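PDB 5XYH: CbsA from Xanthomonas oryzae pv. oryzae, which hydrolyses 1,4-beta-glucosidic bonds of cellulose as a family 6 exoglucanase (cellobiosidase), a cell-wall degrading enzyme of the rice blight bacterium. Local coordinates for residues A37-V42 and H413-V418; Y123-A128 and L179-A184. One frame throughout, in Å; residues are numbered along the deposited sequence.

Interaction 1: A37-V42 and H413-V418; sequences AKMQVV and HFVQLV
Two helices from near the two ends of the chain, 33-42 and 411-419, meet almost at right angles, and where they cross Met39 and Val42 pack against Phe414, Val415 and Val418. The axes of the two short segments stand at 92° and come within 10.9 Å of each other, with side chains from both helices filling the space between; the nearest CA atoms are those of Met39 and Val418, 7.1 Å apart. Met39 spans the gap. With CG anti to its own carbonyl carbon (chi1 -69°) and the rest of the chain extended, its methylene, sulfur and methyl pass in turn by one corner of the Phe414 ring: CG is 3.7 Å from Phe414 CE2, and SD lies 5.1 Å from the ring centroid, an oblique Met-aromatic contact. The terminal CE carries on to Val415 CG2, at 3.8 Å. Val42 arrives from the opposite direction to Phe414 and sets CG1 at the ring's edge, near its plane, 4.0 Å from CE1. Val418 CG2, from the same helix as the ring, lies over one of its faces, offset toward the rim, and also meets Val42 CG2 at 4.2 Å. Lys38 contributes its CB, 3.8 Å from Val418 CG1, before its extended chain carries the ammonium group away. Val23 and Ser26 of helix 17-27 also touch Phe414, while Ile27 reaches Met39, so a third helix shares this core. Polar bonds of helix 411-419 go to Gln337, Ala340 and Ile342; between segments 37-42 and 413-418 the contact is apolar, resting on dispersion and the burial of carbon and sulfur.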
ATOM      1  N   ALA A  37       8.606   2.884 -24.842  1.00 15.59           N
ATOM      2  CA  ALA A  37       9.125   4.124 -24.269  1.00 16.54           C
ATOM      3  C   ALA A  37       8.403   4.476 -22.980  1.00 16.62           C
ATOM      4  O   ALA A  37       9.029   4.922 -22.018  1.00 16.75           O
ATOM      5  CB  ALA A  37       8.998   5.264 -25.279  1.00 16.42           C
ATOM      6  N   LYS A  38       7.080   4.309 -22.957  1.00 15.59           N
ATOM      7  CA  LYS A  38       6.335   4.546 -21.731  1.00 15.81           C
ATOM      8  C   LYS A  38       6.790   3.604 -20.625  1.00 16.17           C
ATOM      9  O   LYS A  38       6.836   3.996 -19.455  1.00 15.53           O
ATOM     10  CB  LYS A  38       4.835   4.405 -22.000  1.00 15.37           C
ATOM     11  CG  LYS A  38       4.264   5.540 -22.845  1.00 17.35           C
ATOM     12  CD  LYS A  38       2.814   5.268 -23.266  1.00 19.70           C
ATOM     13  CE  LYS A  38       2.375   6.265 -24.338  1.00 20.81           C
ATOM     14  NZ  LYS A  38       1.053   5.936 -24.935  1.00 24.13           N
ATOM     15  N   MET A  39       7.174   2.376 -20.984  1.00 14.80           N
ATOM     16  CA  MET A  39       7.675   1.432 -19.994  1.00 15.20           C
ATOM     17  C   MET A  39       9.066   1.820 -19.505  1.00 15.34           C
ATOM     18  O   MET A  39       9.386   1.619 -18.330  1.00 15.05           O
ATOM     19  CB  MET A  39       7.675   0.016 -20.582  1.00 14.67           C
ATOM     20  CG  MET A  39       6.287  -0.547 -20.805  1.00 14.91           C
ATOM     21  SD  MET A  39       6.441  -2.166 -21.566  1.00 14.24           S
ATOM     22  CE  MET A  39       4.745  -2.760 -21.604  1.00 15.51           C
ATOM     23  N   GLN A  40       9.908   2.377 -20.388  1.00 16.06           N
ATOM     24  CA  GLN A  40      11.202   2.911 -19.957  1.00 16.64           C
ATOM     25  C   GLN A  40      11.021   3.997 -18.905  1.00 15.76           C
ATOM     26  O   GLN A  40      11.756   4.044 -17.915  1.00 15.61           O
ATOM     27  CB  GLN A  40      11.985   3.472 -21.147  1.00 17.90           C
ATOM     28  CG  GLN A  40      12.443   2.436 -22.165  1.00 20.53           C
ATOM     29  CD  GLN A  40      12.894   3.056 -23.508  1.00 26.96           C
ATOM     30  OE1 GLN A  40      12.198   3.890 -24.105  1.00 29.57           O
ATOM     31  NE2 GLN A  40      14.070   2.638 -23.979  1.00 29.32           N
ATOM     32  N   VAL A  41      10.043   4.879 -19.107  1.00 15.68           N
ATOM     33  CA  VAL A  41       9.768   5.936 -18.141  1.00 15.94           C
ATOM     34  C   VAL A  41       9.275   5.344 -16.827  1.00 15.13           C
ATOM     35  O   VAL A  41       9.699   5.760 -15.740  1.00 15.62           O
ATOM     36  CB  VAL A  41       8.748   6.930 -18.725  1.00 16.77           C
ATOM     37  CG1 VAL A  41       8.343   7.954 -17.664  1.00 16.58           C
ATOM     38  CG2 VAL A  41       9.312   7.616 -19.965  1.00 17.60           C
ATOM     39  N   VAL A  42       8.373   4.369 -16.906  1.00 14.42           N
ATOM     40  CA  VAL A  42       7.824   3.761 -15.697  1.00 15.08           C
ATOM     41  C   VAL A  42       8.936   3.161 -14.842  1.00 15.02           C
ATOM     42  O   VAL A  42       8.963   3.352 -13.619  1.00 15.18           O
ATOM     43  CB  VAL A  42       6.750   2.722 -16.074  1.00 14.39           C
ATOM     44  CG1 VAL A  42       6.443   1.799 -14.906  1.00 14.76           C
ATOM     45  CG2 VAL A  42       5.488   3.439 -16.540  1.00 15.32           C
ATOM     46  N   HIS A 413      -1.270  -7.535 -16.730  1.00 13.20           N
ATOM     47  CA  HIS A 413      -1.649  -6.415 -15.858  1.00 11.88           C
ATOM     48  C   HIS A 413      -0.750  -5.205 -16.084  1.00 12.62           C
ATOM     49  O   HIS A 413      -1.200  -4.052 -15.988  1.00 11.63           O
ATOM     50  CB  HIS A 413      -1.584  -6.836 -14.393  1.00 12.26           C
ATOM     51  CG  HIS A 413      -2.493  -6.054 -13.499  1.00 12.57           C
ATOM     52  ND1 HIS A 413      -2.153  -5.712 -12.209  1.00 12.47           N
ATOM     53  CD2 HIS A 413      -3.739  -5.564 -13.702  1.00 13.10           C
ATOM     54  CE1 HIS A 413      -3.146  -5.038 -11.656  1.00 12.51           C
ATOM     55  NE2 HIS A 413      -4.127  -4.942 -12.538  1.00 13.02           N
ATOM     56  N   PHE A 414       0.534  -5.448 -16.347  1.00 12.02           N
ATOM     57  CA  PHE A 414       1.473  -4.349 -16.522  1.00 12.14           C
ATOM     58  C   PHE A 414       1.113  -3.512 -17.740  1.00 12.34           C
ATOM     59  O   PHE A 414       0.983  -2.288 -17.650  1.00 11.27           O
ATOM     60  CB  PHE A 414       2.895  -4.877 -16.653  1.00 12.02           C
ATOM     61  CG  PHE A 414       3.927  -3.795 -16.722  1.00 12.32           C
ATOM     62  CD1 PHE A 414       4.065  -2.888 -15.681  1.00 12.81           C
ATOM     63  CD2 PHE A 414       4.770  -3.688 -17.824  1.00 12.32           C
ATOM     64  CE1 PHE A 414       5.037  -1.878 -15.726  1.00 13.39           C
ATOM     65  CE2 PHE A 414       5.742  -2.673 -17.884  1.00 13.41           C
ATOM     66  CZ  PHE A 414       5.872  -1.773 -16.836  1.00 13.67           C
ATOM     67  N   VAL A 415       0.966  -4.167 -18.897  1.00 12.79           N
ATOM     68  CA  VAL A 415       0.573  -3.470 -20.116  1.00 12.55           C
ATOM     69  C   VAL A 415      -0.699  -2.673 -19.887  1.00 12.98           C
ATOM     70  O   VAL A 415      -0.811  -1.512 -20.303  1.00 13.76           O
ATOM     71  CB  VAL A 415       0.397  -4.480 -21.261  1.00 13.33           C
ATOM     72  CG1 VAL A 415      -0.247  -3.793 -22.478  1.00 13.39           C
ATOM     73  CG2 VAL A 415       1.744  -5.144 -21.594  1.00 13.14           C
ATOM     74  N   GLN A 416      -1.677  -3.280 -19.213  1.00 12.54           N
ATOM     75  CA  GLN A 416      -2.924  -2.582 -18.921  1.00 12.11           C
ATOM     76  C   GLN A 416      -2.673  -1.355 -18.038  1.00 12.95           C
ATOM     77  O   GLN A 416      -3.159  -0.256 -18.327  1.00 11.58           O
ATOM     78  CB  GLN A 416      -3.914  -3.554 -18.263  1.00 12.56           C
ATOM     79  CG  GLN A 416      -5.139  -2.900 -17.639  1.00 13.16           C
ATOM     80  CD  GLN A 416      -5.748  -3.731 -16.491  1.00 13.83           C
ATOM     81  OE1 GLN A 416      -6.181  -4.869 -16.689  1.00 12.96           O
ATOM     82  NE2 GLN A 416      -5.767  -3.156 -15.291  1.00 13.49           N
ATOM     83  N   LEU A 417      -1.877  -1.521 -16.975  1.00 11.93           N
ATOM     84  CA  LEU A 417      -1.612  -0.416 -16.055  1.00 11.93           C
ATOM     85  C   LEU A 417      -0.931   0.759 -16.749  1.00 13.10           C
ATOM     86  O   LEU A 417      -1.268   1.924 -16.483  1.00 11.85           O
ATOM     87  CB  LEU A 417      -0.755  -0.907 -14.891  1.00 11.61           C
ATOM     88  CG  LEU A 417      -1.503  -1.757 -13.863  1.00 11.59           C
ATOM     89  CD1 LEU A 417      -0.485  -2.467 -12.980  1.00 11.00           C
ATOM     90  CD2 LEU A 417      -2.427  -0.874 -13.029  1.00 12.19           C
ATOM     91  N   VAL A 418       0.043   0.480 -17.623  1.00 12.35           N
ATOM     92  CA  VAL A 418       0.723   1.549 -18.356  1.00 13.04           C
ATOM     93  C   VAL A 418      -0.234   2.226 -19.331  1.00 14.11           C
ATOM     94  O   VAL A 418      -0.298   3.461 -19.409  1.00 13.72           O
ATOM     95  CB  VAL A 418       1.954   0.990 -19.087  1.00 14.14           C
ATOM     96  CG1 VAL A 418       2.553   2.032 -20.014  1.00 14.82           C
ATOM     97  CG2 VAL A 418       2.970   0.513 -18.083  1.00 13.10           C
TER

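Interaction 2: Y123-A128 and L179-A184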
ATOM      1  N   TYR A 123      13.422 -11.361  12.085  1.00 14.32           N
ATOM      2  CA  TYR A 123      12.946 -10.400  11.098  1.00 14.35           C
ATOM      3  C   TYR A 123      13.301  -8.977  11.523  1.00 14.32           C
ATOM      4  O   TYR A 123      14.213  -8.383  10.949  1.00 13.79           O
ATOM      5  CB  TYR A 123      11.437 -10.593  10.872  1.00 13.55           C
ATOM      6  CG  TYR A 123      10.857  -9.688   9.818  1.00 12.86           C
ATOM      7  CD1 TYR A 123      11.081  -9.926   8.468  1.00 12.42           C
ATOM      8  CD2 TYR A 123      10.094  -8.583  10.176  1.00 12.89           C
ATOM      9  CE1 TYR A 123      10.568  -9.095   7.502  1.00 12.58           C
ATOM     10  CE2 TYR A 123       9.584  -7.738   9.222  1.00 12.38           C
ATOM     11  CZ  TYR A 123       9.828  -7.993   7.886  1.00 12.50           C
ATOM     12  OH  TYR A 123       9.319  -7.151   6.934  1.00 12.97           O
ATOM     13  N   ILE A 124      12.646  -8.425  12.551  1.00 14.01           N
ATOM     14  CA  ILE A 124      12.859  -7.017  12.915  1.00 13.75           C
ATOM     15  C   ILE A 124      14.308  -6.766  13.345  1.00 14.80           C
ATOM     16  O   ILE A 124      14.936  -5.786  12.919  1.00 13.62           O
ATOM     17  CB  ILE A 124      11.879  -6.575  14.016  1.00 14.29           C
ATOM     18  CG1 ILE A 124      10.417  -6.569  13.517  1.00 13.35           C
ATOM     19  CG2 ILE A 124      12.262  -5.188  14.499  1.00 13.55           C
ATOM     20  CD1 ILE A 124      10.164  -5.677  12.306  1.00 12.79           C
ATOM     21  N   ASP A 125      14.854  -7.623  14.219  1.00 14.67           N
ATOM     22  CA  ASP A 125      16.215  -7.386  14.706  1.00 15.69           C
ATOM     23  C   ASP A 125      17.231  -7.391  13.559  1.00 15.83           C
ATOM     24  O   ASP A 125      18.140  -6.552  13.523  1.00 15.50           O
ATOM     25  CB  ASP A 125      16.590  -8.424  15.767  1.00 16.04           C
ATOM     26  CG  ASP A 125      15.984  -8.121  17.149  1.00 16.61           C
ATOM     27  OD1 ASP A 125      15.299  -7.089  17.321  1.00 16.90           O
ATOM     28  OD2 ASP A 125      16.181  -8.944  18.065  1.00 18.19           O
ATOM     29  N   VAL A 126      17.077  -8.316  12.603  1.00 15.49           N
ATOM     30  CA  VAL A 126      18.014  -8.416  11.486  1.00 16.06           C
ATOM     31  C   VAL A 126      17.895  -7.198  10.580  1.00 16.33           C
ATOM     32  O   VAL A 126      18.906  -6.625  10.151  1.00 16.66           O
ATOM     33  CB  VAL A 126      17.787  -9.729  10.713  1.00 16.70           C
ATOM     34  CG1 VAL A 126      18.594  -9.754   9.429  1.00 16.62           C
ATOM     35  CG2 VAL A 126      18.153 -10.936  11.591  1.00 16.39           C
ATOM     36  N   ILE A 127      16.661  -6.765  10.292  1.00 15.10           N
ATOM     37  CA  ILE A 127      16.460  -5.542   9.510  1.00 14.80           C
ATOM     38  C   ILE A 127      17.073  -4.344  10.220  1.00 15.64           C
ATOM     39  O   ILE A 127      17.788  -3.536   9.610  1.00 16.03           O
ATOM     40  CB  ILE A 127      14.964  -5.312   9.241  1.00 14.12           C
ATOM     41  CG1 ILE A 127      14.416  -6.447   8.369  1.00 13.36           C
ATOM     42  CG2 ILE A 127      14.748  -3.951   8.576  1.00 13.48           C
ATOM     43  CD1 ILE A 127      12.941  -6.471   8.284  1.00 13.35           C
ATOM     44  N   ALA A 128      16.779  -4.196  11.515  1.00 14.13           N
ATOM     45  CA  ALA A 128      17.262  -3.035  12.257  1.00 15.96           C
ATOM     46  C   ALA A 128      18.789  -2.993  12.318  1.00 17.13           C
ATOM     47  O   ALA A 128      19.395  -1.924  12.150  1.00 17.54           O
ATOM     48  CB  ALA A 128      16.667  -3.037  13.662  1.00 14.88           C
ATOM     49  N   LEU A 179       8.267  -0.504  15.664  1.00 13.28           N
ATOM     50  CA  LEU A 179       8.487   0.934  15.787  1.00 13.61           C
ATOM     51  C   LEU A 179       9.662   1.236  16.708  1.00 13.47           C
ATOM     52  O   LEU A 179      10.502   2.082  16.383  1.00 13.63           O
ATOM     53  CB  LEU A 179       7.225   1.650  16.273  1.00 13.17           C
ATOM     54  CG  LEU A 179       6.072   1.738  15.259  1.00 13.18           C
ATOM     55  CD1 LEU A 179       4.863   2.348  15.933  1.00 13.85           C
ATOM     56  CD2 LEU A 179       6.441   2.510  13.996  1.00 12.26           C
ATOM     57  N   ASP A 180       9.758   0.529  17.838  1.00 13.57           N
ATOM     58  CA  ASP A 180      10.855   0.774  18.778  1.00 13.62           C
ATOM     59  C   ASP A 180      12.208   0.558  18.111  1.00 14.67           C
ATOM     60  O   ASP A 180      13.099   1.414  18.186  1.00 13.89           O
ATOM     61  CB  ASP A 180      10.721  -0.134  20.005  1.00 14.63           C
ATOM     62  CG  ASP A 180       9.830   0.453  21.083  1.00 15.95           C
ATOM     63  OD1 ASP A 180       9.587   1.679  21.054  1.00 14.37           O
ATOM     64  OD2 ASP A 180       9.375  -0.311  21.969  1.00 16.04           O
ATOM     65  N   LYS A 181      12.374  -0.578  17.429  1.00 14.16           N
ATOM     66  CA  LYS A 181      13.692  -0.928  16.910  1.00 14.92           C
ATOM     67  C   LYS A 181      14.047  -0.106  15.681  1.00 14.08           C
ATOM     68  O   LYS A 181      15.221   0.204  15.466  1.00 14.27           O
ATOM     69  CB  LYS A 181      13.747  -2.425  16.595  1.00 14.26           C
ATOM     70  CG  LYS A 181      13.527  -3.308  17.815  1.00 15.97           C
ATOM     71  CD  LYS A 181      14.784  -3.406  18.652  1.00 17.64           C
ATOM     72  CE  LYS A 181      15.911  -4.009  17.809  1.00 20.02           C
ATOM     73  NZ  LYS A 181      17.085  -4.462  18.612  1.00 19.13           N
ATOM     74  N   LEU A 182      13.053   0.263  14.878  1.00 13.36           N
ATOM     75  CA  LEU A 182      13.327   1.004  13.656  1.00 13.57           C
ATOM     76  C   LEU A 182      13.449   2.499  13.927  1.00 14.32           C
ATOM     77  O   LEU A 182      14.325   3.159  13.357  1.00 13.92           O
ATOM     78  CB  LEU A 182      12.241   0.708  12.622  1.00 13.83           C
ATOM     79  CG  LEU A 182      12.222  -0.760  12.173  1.00 12.65           C
ATOM     80  CD1 LEU A 182      10.942  -1.070  11.408  1.00 12.67           C
ATOM     81  CD2 LEU A 182      13.429  -1.093  11.324  1.00 12.76           C
ATOM     82  N   HIS A 183      12.607   3.046  14.813  1.00 13.79           N
ATOM     83  CA  HIS A 183      12.737   4.460  15.151  1.00 14.01           C
ATOM     84  C   HIS A 183      14.059   4.771  15.844  1.00 14.49           C
ATOM     85  O   HIS A 183      14.523   5.912  15.780  1.00 15.44           O
ATOM     86  CB  HIS A 183      11.577   4.927  16.040  1.00 14.01           C
ATOM     87  CG  HIS A 183      11.684   6.367  16.452  1.00 13.57           C
ATOM     88  ND1 HIS A 183      11.646   7.405  15.546  1.00 14.01           N
ATOM     89  CD2 HIS A 183      11.866   6.940  17.669  1.00 14.68           C
ATOM     90  CE1 HIS A 183      11.785   8.555  16.184  1.00 13.98           C
ATOM     91  NE2 HIS A 183      11.918   8.301  17.474  1.00 14.73           N
ATOM     92  N   ALA A 184      14.682   3.787  16.490  1.00 14.82           N
ATOM     93  CA  ALA A 184      15.948   4.017  17.178  1.00 15.04           C
ATOM     94  C   ALA A 184      17.071   4.410  16.222  1.00 16.31           C
ATOM     95  O   ALA A 184      18.081   4.972  16.658  1.00 16.76           O
ATOM     96  CB  ALA A 184      16.345   2.757  17.951  1.00 16.21           C
TER
HETATM   97  O   HOH W   1      19.012  -5.268  15.916  1.00 17.83           O
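Ile124 touches Lys181 through its CG2 branch, which lies 3.8 Å from Lys181 CB and 4.0 Å from Lys181 CG, so the aliphatic root of the lysine rests on the isoleucine. One residue on, the CB of Asp125 points away from the other helix, but the carboxylate turns back: OD1 makes a long salt bridge to Lys181 NZ at 3.4 Å, with CE nearer still. The lysine gets there by bending at chi2 and chi3 (-79° and -60°), which swings CE and NZ round to Asp125. The same OD1 is hydrogen-bonded to Tyr177 OH, one turn earlier on the lysine's own helix, so a hydroxyl and an ammonium group share one carboxylate oxygen and probably favour its charged form. Asp125 O takes part as well, accepting from a water at 2.9 Å that in turn receives a weak bond from Lys181 NZ. Helices 113-131 and 170-183 run side by side in nearly the same direction, 7° apart with 9.5 Å between the axes of the two segments, as neighbouring outer helices do round the distorted beta/alpha barrel of family 6 glycosidases. Beneath them lie the parallel strands 140-145 and 188-193, whose side chains Asn143, Ile145 and Asn190 touch Leu182. Ile127 follows on the buried side, its CG2 4.2 Å from Leu182 CD2. At Ala128 the backbones come closest, CA to CA 5.8 Å with Leu182, consistent with the small side chain of Ala128 at this point; its CB sits 4.0 Å from Lys181 O and loosely against Leu182 CD2.

Overall arrangement
After strand 12-13 and helix 17-27 the chain forms helix 33-42, whose residues 37-42 meet helix 411-419, so interaction 1 closes a loop of 370 residues and brings parts near the two ends of the chain together. Interaction 2 falls wholly within that span: helix 113-131 pairs with helix 170-183 after only 50 residues, which include strand 140-145. The two loops are thus nested and do not cross. The centres of interaction 1 and interaction 2 are 35 Å apart, and nothing in one touches the other. Interaction 2 joins neighbouring helices beside the parallel strands 140-145 and 188-193 of the central sheet, whereas interaction 1 ties the chain's last helix to one of its first.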